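Local coordinates for uncharacterized protein (Streptococcus mutans, PDB 3L9A) that is of unknown function but is the C-terminal domain of a phage-associated CHAP-domain protein that probably cleaves cell-wall peptidoglycan, at residues Asp10-Thr15 against Asn50-Val55; Leu32-Ser35 against Arg40-Trp43. All blocks are in the same frame, centred on the assembly; numbering follows the deposited sequence. Where two conformers were deposited one is given.

Interaction 1 (Asp10-Thr15 against Asn50-Val55); sequences DFFVIT and NFIKQV
Lys53 and Phe12, which touch across this contact, share a partner in Tyr61: the lysine NZ is hydrogen-bonded to Tyr61 OH, while the phenylalanine ring stacks with the tyrosine ring. The ammonium end of the lysine is therefore held beyond the contact, and its aliphatic part is what meets the strand. Lys53 CG lies 4.1 Å from Phe12 CE2, at the edge of the ring and near its plane, with the two side chains crossing at about a right angle. The lysine then bends at its third torsion (chi3 -69°) instead of running on straight.

Ile52 makes the closer approach. Its side chain and that of Phe12 come from opposite directions. The shortest touch is between Ile52 CG2 and Phe12 CZ, at 3.7 Å; the other branch contributes as well, with Ile52 CD1 at 4.0 Å from Phe12 CE1. With CG2 anti to the backbone N of Ile52 and CG1 beside it (chi1 -71°), both branches of the isoleucine reach the far end of the ring. The interface between the segments is thus small and wholly apolar, a single aromatic ring received by one branched side chain and the stem of a lysine.

In the fold this is helix 46-55 packing against strand 11-15 of the mixed sheet. Val31 of strand 31-35 and Ile59 also touch Phe12, while Ile52 rests in addition on His33, Val44 and Ile59, and strand 61-66 flanks strand 11-15, Phe12 making backbone bonds with Val62 and with Glu60 just before that strand.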
loop_
_atom_site.group_PDB
_atom_site.type_symbol
_atom_site.label_atom_id
_atom_site.label_comp_id
_atom_site.label_asym_id
_atom_site.label_seq_id
_atom_site.Cartn_x
_atom_site.Cartn_y
_atom_site.Cartn_z
ATOM N N ASP A 10 -5.857 4.602 -3.676
ATOM C CA ASP A 10 -6.718 4.470 -4.839
ATOM C C ASP A 10 -7.409 5.811 -5.126
ATOM O O ASP A 10 -7.605 6.625 -4.221
ATOM C CB ASP A 10 -7.781 3.406 -4.578
ATOM C CG ASP A 10 -7.209 2.017 -4.340
ATOM O OD1 ASP A 10 -6.047 1.737 -4.723
ATOM O OD2 ASP A 10 -7.957 1.187 -3.777
ATOM N N PHE A 11 -7.791 6.032 -6.377
ATOM C CA PHE A 11 -8.514 7.249 -6.746
ATOM C C PHE A 11 -9.392 6.984 -7.951
ATOM O O PHE A 11 -9.198 5.995 -8.664
ATOM C CB PHE A 11 -7.564 8.434 -6.996
ATOM C CG PHE A 11 -6.525 8.206 -8.082
ATOM C CD1 PHE A 11 -6.779 8.568 -9.399
ATOM C CD2 PHE A 11 -5.272 7.696 -7.771
ATOM C CE1 PHE A 11 -5.803 8.417 -10.390
ATOM C CE2 PHE A 11 -4.296 7.522 -8.768
ATOM C CZ PHE A 11 -4.567 7.895 -10.069
ATOM N N PHE A 12 -10.359 7.870 -8.174
ATOM C CA PHE A 12 -11.180 7.815 -9.379
ATOM C C PHE A 12 -10.762 8.889 -10.379
ATOM O O PHE A 12 -10.359 9.999 -9.995
ATOM C CB PHE A 12 -12.643 8.126 -9.052
ATOM C CG PHE A 12 -13.405 7.033 -8.342
ATOM C CD1 PHE A 12 -13.516 5.748 -8.878
ATOM C CD2 PHE A 12 -14.102 7.331 -7.176
ATOM C CE1 PHE A 12 -14.288 4.772 -8.228
ATOM C CE2 PHE A 12 -14.871 6.365 -6.532
ATOM C CZ PHE A 12 -14.964 5.091 -7.059
ATOM N N VAL A 13 -10.916 8.565 -11.659
ATOM C CA VAL A 13 -10.957 9.574 -12.715
ATOM C C VAL A 13 -12.212 9.320 -13.543
ATOM O O VAL A 13 -12.798 8.236 -13.473
ATOM C CB VAL A 13 -9.686 9.582 -13.622
ATOM C CG1 VAL A 13 -8.433 9.861 -12.803
ATOM C CG2 VAL A 13 -9.542 8.297 -14.406
ATOM N N ILE A 14 -12.615 10.323 -14.320
ATOM C CA ILE A 14 -13.778 10.207 -15.203
ATOM C C ILE A 14 -13.330 10.625 -16.590
ATOM O O ILE A 14 -12.735 11.684 -16.750
ATOM C CB ILE A 14 -14.969 11.079 -14.739
ATOM C CG1 ILE A 14 -15.273 10.845 -13.258
ATOM C CG2 ILE A 14 -16.196 10.792 -15.600
ATOM C CD1 ILE A 14 -16.479 11.606 -12.741
ATOM N N THR A 15 -13.599 9.800 -17.599
ATOM C CA THR A 15 -13.130 10.131 -18.952
ATOM C C THR A 15 -13.846 11.357 -19.508
ATOM O O THR A 15 -15.058 11.532 -19.310
ATOM C CB THR A 15 -13.298 8.966 -19.917
ATOM O OG1 THR A 15 -14.691 8.685 -20.047
ATOM C CG2 THR A 15 -12.532 7.730 -19.426
ATOM N N ASN A 50 -20.311 2.906 -6.186
ATOM C CA ASN A 50 -20.927 3.161 -4.886
ATOM C C ASN A 50 -20.384 2.262 -3.789
ATOM O O ASN A 50 -20.147 2.719 -2.671
ATOM C CB ASN A 50 -22.439 3.091 -4.998
ATOM C CG ASN A 50 -22.977 4.210 -5.833
ATOM O OD1 ASN A 50 -22.379 5.288 -5.887
ATOM N ND2 ASN A 50 -24.095 3.970 -6.501
ATOM N N PHE A 51 -20.163 0.996 -4.118
ATOM C CA PHE A 51 -19.541 0.061 -3.190
ATOM C C PHE A 51 -18.180 0.574 -2.722
ATOM O O PHE A 51 -17.884 0.574 -1.526
ATOM C CB PHE A 51 -19.388 -1.303 -3.863
ATOM C CG PHE A 51 -18.719 -2.325 -2.996
ATOM C CD1 PHE A 51 -19.474 -3.181 -2.209
ATOM C CD2 PHE A 51 -17.328 -2.417 -2.938
ATOM C CE1 PHE A 51 -18.852 -4.128 -1.395
ATOM C CE2 PHE A 51 -16.707 -3.355 -2.113
ATOM C CZ PHE A 51 -17.476 -4.208 -1.347
ATOM N N ILE A 52 -17.358 1.020 -3.670
ATOM C CA ILE A 52 -16.037 1.533 -3.352
ATOM C C ILE A 52 -16.148 2.662 -2.331
ATOM O O ILE A 52 -15.354 2.718 -1.398
ATOM C CB ILE A 52 -15.307 1.984 -4.624
ATOM C CG1 ILE A 52 -14.908 0.757 -5.451
ATOM C CG2 ILE A 52 -14.071 2.826 -4.285
ATOM C CD1 ILE A 52 -14.686 1.057 -6.927
ATOM N N LYS A 53 -17.149 3.530 -2.490
ATOM C CA LYS A 53 -17.303 4.649 -1.570
ATOM C C LYS A 53 -17.814 4.229 -0.193
ATOM O O LYS A 53 -17.680 4.990 0.758
ATOM C CB LYS A 53 -18.143 5.755 -2.201
ATOM C CG LYS A 53 -17.386 6.411 -3.350
ATOM C CD LYS A 53 -18.067 7.634 -3.925
ATOM C CE LYS A 53 -19.340 7.310 -4.664
ATOM N NZ LYS A 53 -19.826 8.562 -5.338
ATOM N N GLN A 54 -18.389 3.031 -0.069
ATOM C CA GLN A 54 -18.684 2.487 1.262
ATOM C C GLN A 54 -17.417 2.008 1.974
ATOM O O GLN A 54 -17.218 2.278 3.164
ATOM C CB GLN A 54 -19.674 1.325 1.183
ATOM C CG GLN A 54 -20.145 0.856 2.564
ATOM C CD GLN A 54 -21.174 -0.245 2.488
ATOM O OE1 GLN A 54 -21.965 -0.303 1.552
ATOM N NE2 GLN A 54 -21.186 -1.113 3.487
ATOM N N VAL A 55 -16.567 1.279 1.258
ATOM C CA VAL A 55 -15.407 0.693 1.916
ATOM C C VAL A 55 -14.227 1.666 1.982
ATOM O O VAL A 55 -13.364 1.504 2.846
ATOM C CB VAL A 55 -15.037 -0.704 1.344
ATOM C CG1 VAL A 55 -16.247 -1.640 1.366
ATOM C CG2 VAL A 55 -14.493 -0.590 -0.053
#

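Interaction 2 (Leu32-Ser35 against Arg40-Trp43); sequences LHVS and RAFW
Leu32-Ser35 and Arg40-Trp43 run antiparallel at 170°, their axes 4.5 Å apart, as the two arms of a beta hairpin. His33 with Phe42 and Ser35 with Arg40 are the hydrogen-bonded pairs. His33 N reaches Phe42 O at 2.9 Å, Ser35 N reaches Arg40 O at 2.8 Å, and each pair is closed by the reciprocal bond. Between them, the CA of Ala41 comes within 3.0 Å of His33 O, a CA-H...O contact.

On the face of Leu32, Val34, Ala41 and Trp43 the packing between the strands is apolar: Val34 CG2 meets the methyl CB of Ala41 at 4.0 Å, and Leu32 CD2 packs 3.9 Å from Trp43 CB, the leucine touching the stem of the tryptophan. The face carrying His33, Ser35, Arg40 and Phe42 is mixed. There the extended side chain of Arg40 lays its guanidinium over one face of Phe42, on the same strand, with NH2 above the ring centre, while Glu83 forms a salt bridge with its NE and Glu76 O of the second subunit accepts a hydrogen bond from NH1. His33 CG is anti to its backbone N (chi1 -177°), and the imidazole meets water 1 at its edge, ND1 lying 2.9 Å from the water oxygen.

The same water lies 3.0 Å from Arg40 O, to which it probably donates, so Arg40 O has two partners, Ser35 N and the water. The chemistry implies a hairpin with two characters: largely apolar packing between the strands on one side, and on the other a buried arginine whose charge is probably balanced by Glu83.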
loop_
_atom_site.group_PDB
_atom_site.type_symbol
_atom_site.label_atom_id
_atom_site.label_comp_id
_atom_site.label_asym_id
_atom_site.label_seq_id
_atom_site.Cartn_x
_atom_site.Cartn_y
_atom_site.Cartn_z
ATOM N N LEU A 32 -13.359 5.477 -13.838
ATOM C CA LEU A 32 -12.285 4.503 -13.734
ATOM C C LEU A 32 -11.736 4.496 -12.318
ATOM O O LEU A 32 -11.362 5.548 -11.777
ATOM C CB LEU A 32 -11.163 4.831 -14.722
ATOM C CG LEU A 32 -11.583 5.144 -16.156
ATOM C CD1 LEU A 32 -10.354 5.297 -17.038
ATOM C CD2 LEU A 32 -12.526 4.077 -16.717
ATOM N N HIS A 33 -11.742 3.318 -11.704
ATOM C CA HIS A 33 -11.113 3.119 -10.409
ATOM C C HIS A 33 -9.646 2.809 -10.648
ATOM O O HIS A 33 -9.321 1.848 -11.353
ATOM C CB HIS A 33 -11.759 1.955 -9.666
ATOM C CG HIS A 33 -11.197 1.744 -8.297
ATOM N ND1 HIS A 33 -10.276 0.758 -8.009
ATOM C CD2 HIS A 33 -11.396 2.423 -7.140
ATOM C CE1 HIS A 33 -9.959 0.823 -6.723
ATOM N NE2 HIS A 33 -10.634 1.816 -6.170
ATOM N N VAL A 34 -8.767 3.625 -10.068
ATOM C CA VAL A 34 -7.333 3.479 -10.282
ATOM C C VAL A 34 -6.674 3.054 -8.981
ATOM O O VAL A 34 -6.794 3.741 -7.964
ATOM C CB VAL A 34 -6.682 4.798 -10.782
ATOM C CG1 VAL A 34 -5.213 4.581 -11.128
ATOM C CG2 VAL A 34 -7.437 5.367 -11.994
ATOM N N SER A 35 -5.967 1.923 -9.026
ATOM C CA SER A 35 -5.257 1.421 -7.864
ATOM C C SER A 35 -3.765 1.308 -8.156
ATOM O O SER A 35 -3.318 0.317 -8.724
ATOM C CB SER A 35 -5.807 0.065 -7.423
ATOM O OG SER A 35 -5.038 -0.420 -6.331
ATOM N N ARG A 40 -3.527 -1.484 -11.285
ATOM C CA ARG A 40 -4.737 -1.822 -12.035
ATOM C C ARG A 40 -5.730 -0.672 -12.019
ATOM O O ARG A 40 -6.009 -0.104 -10.953
ATOM C CB ARG A 40 -5.410 -3.071 -11.442
ATOM C CG ARG A 40 -6.736 -3.454 -12.133
ATOM C CD ARG A 40 -7.360 -4.701 -11.529
ATOM N NE ARG A 40 -8.677 -5.008 -12.098
ATOM C CZ ARG A 40 -9.799 -5.175 -11.397
ATOM N NH1 ARG A 40 -9.812 -5.047 -10.077
ATOM N NH2 ARG A 40 -10.932 -5.461 -12.035
ATOM N N ALA A 41 -6.262 -0.336 -13.196
ATOM C CA ALA A 41 -7.398 0.585 -13.300
ATOM C C ALA A 41 -8.470 -0.097 -14.122
ATOM O O ALA A 41 -8.166 -0.803 -15.081
ATOM C CB ALA A 41 -6.993 1.893 -13.962
ATOM N N PHE A 42 -9.730 0.113 -13.768
ATOM C CA PHE A 42 -10.803 -0.474 -14.560
ATOM C C PHE A 42 -12.056 0.379 -14.518
ATOM O O PHE A 42 -12.230 1.215 -13.635
ATOM C CB PHE A 42 -11.070 -1.949 -14.176
ATOM C CG PHE A 42 -11.867 -2.153 -12.914
ATOM C CD1 PHE A 42 -13.171 -2.634 -12.985
ATOM C CD2 PHE A 42 -11.292 -1.958 -11.660
ATOM C CE1 PHE A 42 -13.908 -2.873 -11.830
ATOM C CE2 PHE A 42 -12.030 -2.185 -10.492
ATOM C CZ PHE A 42 -13.336 -2.652 -10.577
ATOM N N TRP A 43 -12.913 0.170 -15.512
ATOM C CA TRP A 43 -14.163 0.887 -15.657
ATOM C C TRP A 43 -15.208 0.250 -14.750
ATOM O O TRP A 43 -15.608 -0.891 -14.953
ATOM C CB TRP A 43 -14.566 0.822 -17.123
ATOM C CG TRP A 43 -15.805 1.570 -17.523
ATOM C CD1 TRP A 43 -16.592 2.389 -16.742
ATOM C CD2 TRP A 43 -16.382 1.586 -18.833
ATOM N NE1 TRP A 43 -17.631 2.898 -17.499
ATOM C CE2 TRP A 43 -17.523 2.418 -18.782
ATOM C CE3 TRP A 43 -16.044 0.965 -20.046
ATOM C CZ2 TRP A 43 -18.332 2.639 -19.903
ATOM C CZ3 TRP A 43 -16.847 1.179 -21.151
ATOM C CH2 TRP A 43 -17.976 2.008 -21.073
HETATM O O HOH W 1 -8.625 -0.920 -9.654
#

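Strand 11-15 and strand 31-35 are neighbours in one sheet, so interactions 1 and 2 meet directly although their centres lie 9 Å apart. Phe11 O to Val34 N and Val13 O to Leu32 N, both 2.8 Å, are probable backbone hydrogen bonds, and Asp10 OD1 is hydrogen-bonded to Ser35 OG at 2.9 Å. Strand 40-43 leads on along the chain to helix 46-55, which returns to pack on strand 11-15. Both contacts also reach the second subunit, joining the sheet to the assembly. The side chain of Lys53 is about 5 Å from a bound sodium ion, and that of Trp43 about 10 Å from one.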